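Local coordinates for protein rRNA adenine N-6-methyltransferase (Saccharopolyspora erythraea, PDB 6NVM) that dimethylates N6 of a single adenine in 23S rRNA with S-adenosylmethionine as methyl donor, lowering ribosomal affinity for macrolide, lincosamide and streptogramin B antibiotics, at residues Asn51-Arg61 / Glu198-Pro209; Ile62-Leu72 / Ile159-Gln167. One frame throughout, in Å; residues are numbered along the deposited sequence. Where two conformers were deposited one is given.

Contact 1 of 2, residues Asn51-Arg61 / Glu198-Pro209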
loop_
_atom_site.group_PDB
_atom_site.type_symbol
_atom_site.label_atom_id
_atom_site.label_comp_id
_atom_site.label_asym_id
_atom_site.label_seq_id
_atom_site.Cartn_x
_atom_site.Cartn_y
_atom_site.Cartn_z
ATOM N N ASN A 51 -12.066 -12.980 9.802
ATOM C CA ASN A 51 -13.051 -12.515 8.829
ATOM C C ASN A 51 -12.729 -13.038 7.433
ATOM O O ASN A 51 -11.651 -12.780 6.897
ATOM C CB ASN A 51 -13.116 -10.988 8.820
ATOM C CG ASN A 51 -13.521 -10.418 10.159
ATOM O OD1 ASN A 51 -14.384 -10.968 10.845
ATOM N ND2 ASN A 51 -12.895 -9.313 10.546
ATOM N N PHE A 52 -13.676 -13.765 6.845
ATOM C CA PHE A 52 -13.477 -14.455 5.578
ATOM C C PHE A 52 -14.424 -13.870 4.541
ATOM O O PHE A 52 -15.646 -13.958 4.693
ATOM C CB PHE A 52 -13.711 -15.959 5.735
ATOM C CG PHE A 52 -12.809 -16.606 6.743
ATOM C CD1 PHE A 52 -13.056 -16.471 8.101
ATOM C CD2 PHE A 52 -11.713 -17.346 6.336
ATOM C CE1 PHE A 52 -12.222 -17.060 9.034
ATOM C CE2 PHE A 52 -10.875 -17.940 7.265
ATOM C CZ PHE A 52 -11.131 -17.796 8.615
ATOM N N LEU A 53 -13.859 -13.277 3.493
ATOM C CA LEU A 53 -14.664 -12.720 2.412
ATOM C C LEU A 53 -15.274 -13.850 1.588
ATOM O O LEU A 53 -14.552 -14.708 1.072
ATOM C CB LEU A 53 -13.801 -11.813 1.537
ATOM C CG LEU A 53 -14.493 -11.139 0.348
ATOM C CD1 LEU A 53 -15.579 -10.174 0.815
ATOM C CD2 LEU A 53 -13.474 -10.415 -0.520
ATOM N N ARG A 54 -16.604 -13.847 1.458
ATOM C CA ARG A 54 -17.312 -14.878 0.712
ATOM C C ARG A 54 -17.944 -14.380 -0.580
ATOM O O ARG A 54 -18.310 -15.202 -1.422
ATOM C CB ARG A 54 -18.413 -15.500 1.585
ATOM C CG ARG A 54 -17.904 -16.132 2.877
ATOM C CD ARG A 54 -17.169 -17.435 2.612
ATOM N NE ARG A 54 -18.059 -18.443 2.044
ATOM C CZ ARG A 54 -17.683 -19.667 1.685
ATOM N NH1 ARG A 54 -16.424 -20.059 1.824
ATOM N NH2 ARG A 54 -18.571 -20.503 1.178
ATOM N N ASP A 55 -18.080 -13.066 -0.755
ATOM C CA ASP A 55 -18.765 -12.512 -1.916
ATOM C C ASP A 55 -17.944 -12.773 -3.173
ATOM O O ASP A 55 -16.799 -12.322 -3.283
ATOM C CB ASP A 55 -18.989 -11.014 -1.713
ATOM C CG ASP A 55 -19.749 -10.369 -2.855
ATOM O OD1 ASP A 55 -20.952 -10.664 -3.024
ATOM O OD2 ASP A 55 -19.141 -9.551 -3.579
ATOM N N ARG A 56 -18.531 -13.502 -4.123
ATOM C CA ARG A 56 -17.776 -13.900 -5.307
ATOM C C ARG A 56 -17.415 -12.695 -6.164
ATOM O O ARG A 56 -16.334 -12.656 -6.765
ATOM C CB ARG A 56 -18.576 -14.922 -6.118
ATOM C CG ARG A 56 -18.772 -16.266 -5.402
ATOM C CD ARG A 56 -19.558 -17.263 -6.255
ATOM N NE ARG A 56 -18.955 -17.421 -7.577
ATOM C CZ ARG A 56 -17.924 -18.217 -7.848
ATOM N NH1 ARG A 56 -17.364 -18.959 -6.893
ATOM N NH2 ARG A 56 -17.447 -18.272 -9.085
ATOM N N LYS A 57 -18.301 -11.698 -6.230
ATOM C CA LYS A 57 -18.032 -10.529 -7.062
ATOM C C LYS A 57 -16.840 -9.742 -6.533
ATOM O O LYS A 57 -16.012 -9.255 -7.312
ATOM C CB LYS A 57 -19.277 -9.644 -7.130
ATOM C CG LYS A 57 -19.098 -8.365 -7.941
ATOM C CD LYS A 57 -20.359 -7.511 -7.908
ATOM C CE LYS A 57 -20.177 -6.209 -8.675
ATOM N NZ LYS A 57 -21.393 -5.350 -8.618
ATOM N N THR A 58 -16.737 -9.601 -5.216
ATOM C CA THR A 58 -15.603 -8.884 -4.644
ATOM C C THR A 58 -14.313 -9.666 -4.836
ATOM O O THR A 58 -13.270 -9.087 -5.164
ATOM C CB THR A 58 -15.858 -8.618 -3.165
ATOM O OG1 THR A 58 -17.123 -7.959 -3.026
ATOM C CG2 THR A 58 -14.758 -7.746 -2.576
ATOM N N ILE A 59 -14.365 -10.983 -4.642
ATOM C CA ILE A 59 -13.180 -11.812 -4.843
ATOM C C ILE A 59 -12.653 -11.651 -6.266
ATOM O O ILE A 59 -11.446 -11.482 -6.483
ATOM C CB ILE A 59 -13.511 -13.277 -4.493
ATOM C CG1 ILE A 59 -13.705 -13.392 -2.975
ATOM C CG2 ILE A 59 -12.413 -14.232 -4.975
ATOM C CD1 ILE A 59 -14.169 -14.753 -2.493
ATOM N N ALA A 60 -13.547 -11.679 -7.255
ATOM C CA ALA A 60 -13.123 -11.487 -8.640
ATOM C C ALA A 60 -12.535 -10.097 -8.844
ATOM O O ALA A 60 -11.563 -9.924 -9.590
ATOM C CB ALA A 60 -14.303 -11.713 -9.587
ATOM N N ARG A 61 -13.107 -9.093 -8.177
ATOM C CA ARG A 61 -12.591 -7.731 -8.271
ATOM C C ARG A 61 -11.162 -7.647 -7.748
ATOM O O ARG A 61 -10.310 -6.976 -8.345
ATOM C CB ARG A 61 -13.513 -6.792 -7.492
ATOM C CG ARG A 61 -13.144 -5.328 -7.557
ATOM C CD ARG A 61 -13.440 -4.757 -8.924
ATOM N NE ARG A 61 -13.285 -3.308 -8.946
ATOM C CZ ARG A 61 -13.320 -2.571 -10.049
ATOM N NH1 ARG A 61 -13.499 -3.148 -11.232
ATOM N NH2 ARG A 61 -13.170 -1.256 -9.971
ATOM N N GLU A 198 -12.079 0.232 -3.736
ATOM C CA GLU A 198 -13.496 0.277 -3.389
ATOM C C GLU A 198 -13.694 -0.114 -1.930
ATOM O O GLU A 198 -12.888 -0.839 -1.341
ATOM C CB GLU A 198 -14.326 -0.648 -4.291
ATOM C CG GLU A 198 -14.089 -2.135 -4.037
ATOM C CD GLU A 198 -14.937 -3.029 -4.933
ATOM O OE1 GLU A 198 -15.267 -2.604 -6.059
ATOM O OE2 GLU A 198 -15.279 -4.154 -4.502
ATOM N N LYS A 199 -14.800 0.363 -1.369
ATOM C CA LYS A 199 -15.258 -0.100 -0.068
ATOM C C LYS A 199 -15.816 -1.515 -0.176
ATOM O O LYS A 199 -16.371 -1.910 -1.203
ATOM C CB LYS A 199 -16.334 0.844 0.475
ATOM C CG LYS A 199 -16.960 0.421 1.799
ATOM C CD LYS A 199 -18.114 1.342 2.178
ATOM C CE LYS A 199 -18.784 0.900 3.471
ATOM N NZ LYS A 199 -20.002 1.698 3.773
ATOM N N VAL A 200 -15.673 -2.281 0.903
ATOM C CA VAL A 200 -16.190 -3.647 0.976
ATOM C C VAL A 200 -17.049 -3.741 2.230
ATOM O O VAL A 200 -16.530 -3.665 3.350
ATOM C CB VAL A 200 -15.071 -4.697 1.001
ATOM C CG1 VAL A 200 -15.657 -6.111 1.031
ATOM C CG2 VAL A 200 -14.160 -4.532 -0.201
ATOM N N ASP A 201 -18.354 -3.927 2.048
ATOM C CA ASP A 201 -19.279 -3.911 3.173
ATOM C C ASP A 201 -19.039 -5.102 4.097
ATOM O O ASP A 201 -18.727 -6.210 3.647
ATOM C CB ASP A 201 -20.720 -3.912 2.668
ATOM C CG ASP A 201 -21.718 -3.535 3.747
ATOM O OD1 ASP A 201 -21.834 -4.274 4.747
ATOM O OD2 ASP A 201 -22.377 -2.485 3.599
ATOM N N ARG A 202 -19.191 -4.861 5.403
ATOM C CA ARG A 202 -18.980 -5.905 6.401
ATOM C C ARG A 202 -19.823 -7.150 6.137
ATOM O O ARG A 202 -19.380 -8.268 6.422
ATOM C CB ARG A 202 -19.292 -5.358 7.798
ATOM C CG ARG A 202 -20.716 -4.833 7.964
ATOM C CD ARG A 202 -21.006 -4.427 9.405
ATOM N NE ARG A 202 -20.285 -3.217 9.803
ATOM C CZ ARG A 202 -20.815 -1.999 9.876
ATOM N NH1 ARG A 202 -22.093 -1.790 9.585
ATOM N NH2 ARG A 202 -20.060 -0.975 10.251
ATOM N N ARG A 203 -21.035 -6.987 5.603
ATOM C CA ARG A 203 -21.923 -8.133 5.436
ATOM C C ARG A 203 -21.429 -9.124 4.388
ATOM O O ARG A 203 -21.995 -10.219 4.286
ATOM C CB ARG A 203 -23.337 -7.668 5.073
ATOM C CG ARG A 203 -23.461 -6.963 3.735
ATOM C CD ARG A 203 -24.915 -6.888 3.299
ATOM N NE ARG A 203 -25.769 -6.301 4.329
ATOM C CZ ARG A 203 -27.093 -6.210 4.243
ATOM N NH1 ARG A 203 -27.729 -6.669 3.174
ATOM N NH2 ARG A 203 -27.784 -5.660 5.232
ATOM N N LEU A 204 -20.397 -8.781 3.620
ATOM C CA LEU A 204 -19.847 -9.698 2.632
ATOM C C LEU A 204 -18.843 -10.677 3.227
ATOM O O LEU A 204 -18.321 -11.525 2.493
ATOM C CB LEU A 204 -19.190 -8.908 1.495
ATOM C CG LEU A 204 -20.101 -7.926 0.754
ATOM C CD1 LEU A 204 -19.346 -7.248 -0.378
ATOM C CD2 LEU A 204 -21.361 -8.609 0.226
ATOM N N PHE A 205 -18.567 -10.589 4.524
ATOM C CA PHE A 205 -17.629 -11.471 5.200
ATOM C C PHE A 205 -18.384 -12.466 6.074
ATOM O O PHE A 205 -19.588 -12.341 6.310
ATOM C CB PHE A 205 -16.644 -10.667 6.061
ATOM C CG PHE A 205 -15.753 -9.740 5.276
ATOM C CD1 PHE A 205 -16.206 -8.491 4.881
ATOM C CD2 PHE A 205 -14.450 -10.106 4.964
ATOM C CE1 PHE A 205 -15.383 -7.631 4.170
ATOM C CE2 PHE A 205 -13.625 -9.254 4.254
ATOM C CZ PHE A 205 -14.091 -8.012 3.855
ATOM N N LYS A 206 -17.648 -13.466 6.561
ATOM C CA LYS A 206 -18.175 -14.428 7.521
ATOM C C LYS A 206 -17.060 -14.891 8.454
ATOM O O LYS A 206 -16.063 -15.465 7.996
ATOM C CB LYS A 206 -18.808 -15.625 6.810
ATOM C CG LYS A 206 -19.416 -16.645 7.760
ATOM C CD LYS A 206 -20.005 -17.826 7.012
ATOM C CE LYS A 206 -20.578 -18.853 7.974
ATOM N NZ LYS A 206 -21.142 -20.030 7.257
ATOM N N PRO A 207 -17.182 -14.653 9.767
ATOM C CA PRO A 207 -18.325 -13.944 10.351
ATOM C C PRO A 207 -18.331 -12.464 9.986
ATOM O O PRO A 207 -17.319 -11.944 9.519
ATOM C CB PRO A 207 -18.120 -14.136 11.855
ATOM C CG PRO A 207 -16.647 -14.299 12.009
ATOM C CD PRO A 207 -16.197 -15.051 10.788
ATOM N N VAL A 208 -19.462 -11.802 10.198
ATOM C CA VAL A 208 -19.582 -10.378 9.863
ATOM C C VAL A 208 -18.789 -9.561 10.877
ATOM O O VAL A 208 -19.007 -9.711 12.090
ATOM C CB VAL A 208 -21.055 -9.960 9.849
ATOM C CG1 VAL A 208 -21.197 -8.477 9.509
ATOM C CG2 VAL A 208 -21.839 -10.815 8.860
ATOM N N PRO A 209 -17.857 -8.695 10.444
ATOM C CA PRO A 209 -17.130 -7.856 11.408
ATOM C C PRO A 209 -17.937 -6.647 11.854
ATOM O O PRO A 209 -19.103 -6.496 11.476
ATOM C CB PRO A 209 -15.882 -7.437 10.624
ATOM C CG PRO A 209 -16.355 -7.381 9.212
ATOM C CD PRO A 209 -17.372 -8.490 9.067
HETATM O O HOH W 1 -17.478 -5.180 -2.407
#

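Contact 2 of 2, residues Ile62-Leu72 / Ile159-Gln167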
loop_
_atom_site.group_PDB
_atom_site.type_symbol
_atom_site.label_atom_id
_atom_site.label_comp_id
_atom_site.label_asym_id
_atom_site.label_seq_id
_atom_site.Cartn_x
_atom_site.Cartn_y
_atom_site.Cartn_z
ATOM N N ILE A 62 -10.879 -8.328 -6.637
ATOM C CA ILE A 62 -9.523 -8.355 -6.101
ATOM C C ILE A 62 -8.560 -8.949 -7.122
ATOM O O ILE A 62 -7.485 -8.394 -7.386
ATOM C CB ILE A 62 -9.492 -9.138 -4.776
ATOM C CG1 ILE A 62 -10.374 -8.442 -3.735
ATOM C CG2 ILE A 62 -8.060 -9.280 -4.272
ATOM C CD1 ILE A 62 -10.692 -9.297 -2.527
ATOM N N ALA A 63 -8.923 -10.096 -7.699
ATOM C CA ALA A 63 -8.023 -10.767 -8.629
ATOM C C ALA A 63 -7.736 -9.895 -9.847
ATOM O O ALA A 63 -6.592 -9.820 -10.312
ATOM C CB ALA A 63 -8.615 -12.111 -9.050
ATOM N N GLU A 64 -8.765 -9.225 -10.374
ATOM C CA GLU A 64 -8.565 -8.324 -11.506
ATOM C C GLU A 64 -7.753 -7.090 -11.115
ATOM O O GLU A 64 -6.966 -6.584 -11.924
ATOM C CB GLU A 64 -9.927 -7.924 -12.078
ATOM C CG GLU A 64 -10.704 -9.107 -12.660
ATOM C CD GLU A 64 -12.191 -8.835 -12.823
ATOM O OE1 GLU A 64 -12.711 -7.901 -12.172
ATOM O OE2 GLU A 64 -12.841 -9.565 -13.602
ATOM N N THR A 65 -7.908 -6.613 -9.879
ATOM C CA THR A 65 -7.163 -5.444 -9.422
ATOM C C THR A 65 -5.665 -5.710 -9.361
ATOM O O THR A 65 -4.861 -4.778 -9.490
ATOM C CB THR A 65 -7.669 -5.019 -8.037
ATOM O OG1 THR A 65 -9.019 -4.564 -8.141
ATOM C CG2 THR A 65 -6.811 -3.911 -7.436
ATOM N N ALA A 66 -5.266 -6.962 -9.141
ATOM C CA ALA A 66 -3.863 -7.256 -8.902
ATOM C C ALA A 66 -2.998 -7.115 -10.149
ATOM O O ALA A 66 -1.772 -7.187 -10.034
ATOM C CB ALA A 66 -3.731 -8.662 -8.323
ATOM N N GLU A 67 -3.601 -6.932 -11.321
ATOM C CA GLU A 67 -2.868 -6.729 -12.568
ATOM C C GLU A 67 -1.875 -7.865 -12.804
ATOM O O GLU A 67 -0.667 -7.664 -12.952
ATOM C CB GLU A 67 -2.175 -5.364 -12.558
ATOM C CG GLU A 67 -3.186 -4.224 -12.467
ATOM C CD GLU A 67 -2.564 -2.845 -12.536
ATOM O OE1 GLU A 67 -1.454 -2.651 -11.993
ATOM O OE2 GLU A 67 -3.211 -1.950 -13.134
ATOM N N LEU A 68 -2.421 -9.074 -12.853
ATOM C CA LEU A 68 -1.631 -10.287 -12.978
ATOM C C LEU A 68 -1.432 -10.655 -14.444
ATOM O O LEU A 68 -2.152 -10.196 -15.332
ATOM C CB LEU A 68 -2.310 -11.436 -12.235
ATOM C CG LEU A 68 -2.628 -11.156 -10.764
ATOM C CD1 LEU A 68 -3.393 -12.335 -10.177
ATOM C CD2 LEU A 68 -1.349 -10.884 -9.984
ATOM N N ARG A 69 -0.427 -11.487 -14.689
ATOM C CA ARG A 69 -0.127 -11.957 -16.033
ATOM C C ARG A 69 0.567 -13.303 -15.924
ATOM O O ARG A 69 1.078 -13.658 -14.854
ATOM C CB ARG A 69 0.752 -10.958 -16.803
ATOM C CG ARG A 69 2.070 -10.645 -16.132
ATOM C CD ARG A 69 2.919 -9.723 -16.990
ATOM N NE ARG A 69 4.237 -9.485 -16.401
ATOM C CZ ARG A 69 4.507 -8.540 -15.506
ATOM N NH1 ARG A 69 3.554 -7.722 -15.079
ATOM N NH2 ARG A 69 5.742 -8.407 -15.038
ATOM N N PRO A 70 0.615 -14.071 -17.014
ATOM C CA PRO A 70 1.054 -15.476 -16.909
ATOM C C PRO A 70 2.498 -15.666 -16.472
ATOM O O PRO A 70 2.830 -16.749 -15.980
ATOM C CB PRO A 70 0.836 -16.020 -18.328
ATOM C CG PRO A 70 -0.143 -15.110 -18.952
ATOM C CD PRO A 70 0.105 -13.757 -18.357
ATOM N N ASP A 71 3.378 -14.680 -16.640
ATOM C CA ASP A 71 4.764 -14.859 -16.228
ATOM C C ASP A 71 5.066 -14.225 -14.872
ATOM O O ASP A 71 6.230 -14.211 -14.456
ATOM C CB ASP A 71 5.719 -14.317 -17.305
ATOM C CG ASP A 71 5.785 -12.788 -17.349
ATOM O OD1 ASP A 71 5.011 -12.105 -16.649
ATOM O OD2 ASP A 71 6.636 -12.266 -18.104
ATOM N N LEU A 72 4.047 -13.735 -14.158
ATOM C CA LEU A 72 4.251 -13.031 -12.893
ATOM C C LEU A 72 3.829 -13.896 -11.713
ATOM O O LEU A 72 2.650 -14.272 -11.630
ATOM C CB LEU A 72 3.460 -11.725 -12.893
ATOM C CG LEU A 72 3.671 -10.793 -11.701
ATOM C CD1 LEU A 72 5.058 -10.191 -11.747
ATOM C CD2 LEU A 72 2.607 -9.710 -11.689
ATOM N N ILE A 159 8.853 -5.846 -6.001
ATOM C CA ILE A 159 7.400 -5.913 -6.065
ATOM C C ILE A 159 6.904 -5.012 -7.186
ATOM O O ILE A 159 7.485 -3.953 -7.468
ATOM C CB ILE A 159 6.771 -5.527 -4.716
ATOM C CG1 ILE A 159 5.298 -5.928 -4.676
ATOM C CG2 ILE A 159 6.895 -4.024 -4.453
ATOM C CD1 ILE A 159 4.688 -5.897 -3.283
ATOM N N GLU A 160 5.834 -5.448 -7.854
ATOM C CA GLU A 160 5.131 -4.618 -8.828
ATOM C C GLU A 160 3.893 -3.986 -8.215
ATOM O O GLU A 160 3.777 -2.757 -8.177
ATOM C CB GLU A 160 4.733 -5.436 -10.065
ATOM C CG GLU A 160 5.884 -5.797 -10.957
ATOM C CD GLU A 160 5.436 -6.212 -12.351
ATOM O OE1 GLU A 160 4.213 -6.333 -12.582
ATOM O OE2 GLU A 160 6.311 -6.407 -13.215
ATOM N N THR A 161 2.958 -4.810 -7.742
ATOM C CA THR A 161 1.733 -4.331 -7.128
ATOM C C THR A 161 1.463 -5.098 -5.846
ATOM O O THR A 161 1.883 -6.250 -5.684
ATOM C CB THR A 161 0.522 -4.488 -8.053
ATOM O OG1 THR A 161 0.243 -5.882 -8.229
ATOM C CG2 THR A 161 0.792 -3.838 -9.389
ATOM N N ALA A 162 0.754 -4.437 -4.935
ATOM C CA ALA A 162 0.266 -5.056 -3.713
ATOM C C ALA A 162 -1.206 -4.701 -3.600
ATOM O O ALA A 162 -1.559 -3.518 -3.556
ATOM C CB ALA A 162 1.038 -4.579 -2.482
ATOM N N THR A 163 -2.058 -5.719 -3.581
ATOM C CA THR A 163 -3.501 -5.548 -3.506
ATOM C C THR A 163 -3.950 -6.111 -2.167
ATOM O O THR A 163 -3.693 -7.283 -1.870
ATOM C CB THR A 163 -4.191 -6.258 -4.670
ATOM O OG1 THR A 163 -3.698 -5.723 -5.904
ATOM C CG2 THR A 163 -5.700 -6.064 -4.617
ATOM N N MET A 164 -4.623 -5.287 -1.370
ATOM C CA MET A 164 -4.908 -5.636 0.012
ATOM C C MET A 164 -6.345 -5.292 0.361
ATOM O O MET A 164 -6.856 -4.240 -0.035
ATOM C CB MET A 164 -3.965 -4.899 0.971
ATOM C CG MET A 164 -2.539 -5.391 0.914
ATOM S SD MET A 164 -1.403 -4.275 1.757
ATOM C CE MET A 164 -1.322 -2.923 0.586
ATOM N N VAL A 165 -6.983 -6.190 1.107
ATOM C CA VAL A 165 -8.257 -5.923 1.756
ATOM C C VAL A 165 -7.932 -5.523 3.188
ATOM O O VAL A 165 -7.332 -6.308 3.935
ATOM C CB VAL A 165 -9.182 -7.149 1.720
ATOM C CG1 VAL A 165 -10.495 -6.848 2.434
ATOM C CG2 VAL A 165 -9.426 -7.580 0.293
ATOM N N THR A 166 -8.296 -4.299 3.561
ATOM C CA THR A 166 -8.018 -3.754 4.885
ATOM C C THR A 166 -9.299 -3.171 5.467
ATOM O O THR A 166 -10.337 -3.115 4.808
ATOM C CB THR A 166 -6.930 -2.671 4.827
ATOM O OG1 THR A 166 -7.452 -1.494 4.190
ATOM C CG2 THR A 166 -5.715 -3.163 4.054
ATOM N N GLN A 167 -9.222 -2.715 6.712
ATOM C CA GLN A 167 -10.311 -1.914 7.248
ATOM C C GLN A 167 -10.481 -0.660 6.401
ATOM O O GLN A 167 -9.525 -0.146 5.811
ATOM C CB GLN A 167 -10.048 -1.541 8.708
ATOM C CG GLN A 167 -10.200 -2.705 9.671
ATOM C CD GLN A 167 -10.195 -2.268 11.124
ATOM O OE1 GLN A 167 -9.874 -1.122 11.441
ATOM N NE2 GLN A 167 -10.559 -3.181 12.016
#

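Contact 1 of 2, residues Asn51-Arg61 / Glu198-Pro209
Phe-52 and Lys-206 form a hydrogen-bonded antiparallel pair and Leu-53 and Phe-205 the non-hydrogen-bonded pair beside it, while farther on helix 56-61 runs at 141° to strand 198-200, their axes 10.9 Å apart. Phe-52 uses both of its backbone polar atoms towards Lys-206: N donates to Lys-206 O, and O accepts from Lys-206 N at 2.8 Å. Just past the paired residues, Arg-54 N makes a nearly straight bond to Leu-204 O. Leu-53 and Phe-205 share one face of this small sheet. With CG anti to the backbone N (chi1 -180°), Leu-53 sets CD1 over the centre of the Phe-205 ring, 4.0 Å from the centroid, a CH-pi contact; the same methyl also reaches Leu-204 CB and Val-200 CG1. On the opposite face, the Phe-52 ring turns its edge to Lys-206 O and to CD of Pro-207, which follows a cis peptide bond. Asp-55 is the N-cap of the helix. Its OD2 takes two bonds from Thr-58, one from N and one from OG1 at 2.6 Å, and Leu-204 lies alongside, its CB 3.8 Å from Asp-55 CB. A water donates to both Thr-58 OG1 and Glu-198 OE2, joining the cap to the strand. Beyond it, Arg-61 NE and Glu-198 OE1 make a long salt bridge of 3.6 Å, the guanidinium and carboxylate planes 26° apart. Asn-51 and Leu-53 are predicted to bind S-adenosylmethionine, and Phe-205 lies near Ala-140, another residue predicted to bind it. The arrangement, a two-stranded antiparallel pairing that leads into an N-capped helix, is thus consistent with one border of the cofactor site in a class I Rossmann-like methyltransferase.

Contact 2 of 2, residues Ile62-Leu72 / Ile159-Gln167
Arg-69 and Glu-160 make the charged part of this contact, an end-on, two-pronged salt bridge. Arg-69 NH2 reaches Glu-160 OE2 at 2.8 Å in an almost straight bond (178°) lying in the guanidinium plane, and Arg-69 NH1 takes the syn lone pair of Glu-160 OE1 at 2.9 Å. The arginine chain is extended from CG to NE, which carries the guanidinium out to the glutamate; the two side chains cross at about a right angle. Asp-71 OD1 holds NE through a weak bond, and Leu-72 CB covers one guanidinium face; together they would restrict its rotation. Glu-67 is a second carboxylate: its OE1 touches Thr-161 CG2, while its salt bridge goes to Arg-219.

Among uncharged polar groups, Thr-161 OG1 lies 3.0 Å from Ala-66 O.

The apolar contacts are between methyl groups of buried residues. With Thr-163 CG2 anti to its backbone N (chi1 -59° for OG1), that methyl meets Thr-65 CG2 at 3.7 Å and Ile-62 CG2 at 4.0 Å. Farther along the strand, Ile-62 CD1 touches Val-165 CG2 at 3.5 Å. This is helix-on-sheet packing in a Rossmann-like methyltransferase fold, helix 56-65 lying against strand 159-167 of the mixed sheet.

Helix 56-65 shows how one element can serve two environments. Its start belongs to contact 1, partly buried, its centre about 19 Å from the centre of the chain; its later part belongs to contact 2, buried, its centre about 11 Å from that point. Both reach the same mixed sheet, contact 1 at the outermost strand 192-200 and contact 2 at strand 159-167. Contact 1 mixes backbone pairing, a helix cap, a water bridge and a salt bridge with a few buried apolar side chains, whereas contact 2 has no strand pairing and rests on methyl packing and a two-pronged salt bridge at the start of strand 159-167. Leu-53 CD2 on Ile-62 CD1 (3.6 Å) and Phe-205 CZ on Val-165 CG1 (4.0 Å) make them continuous.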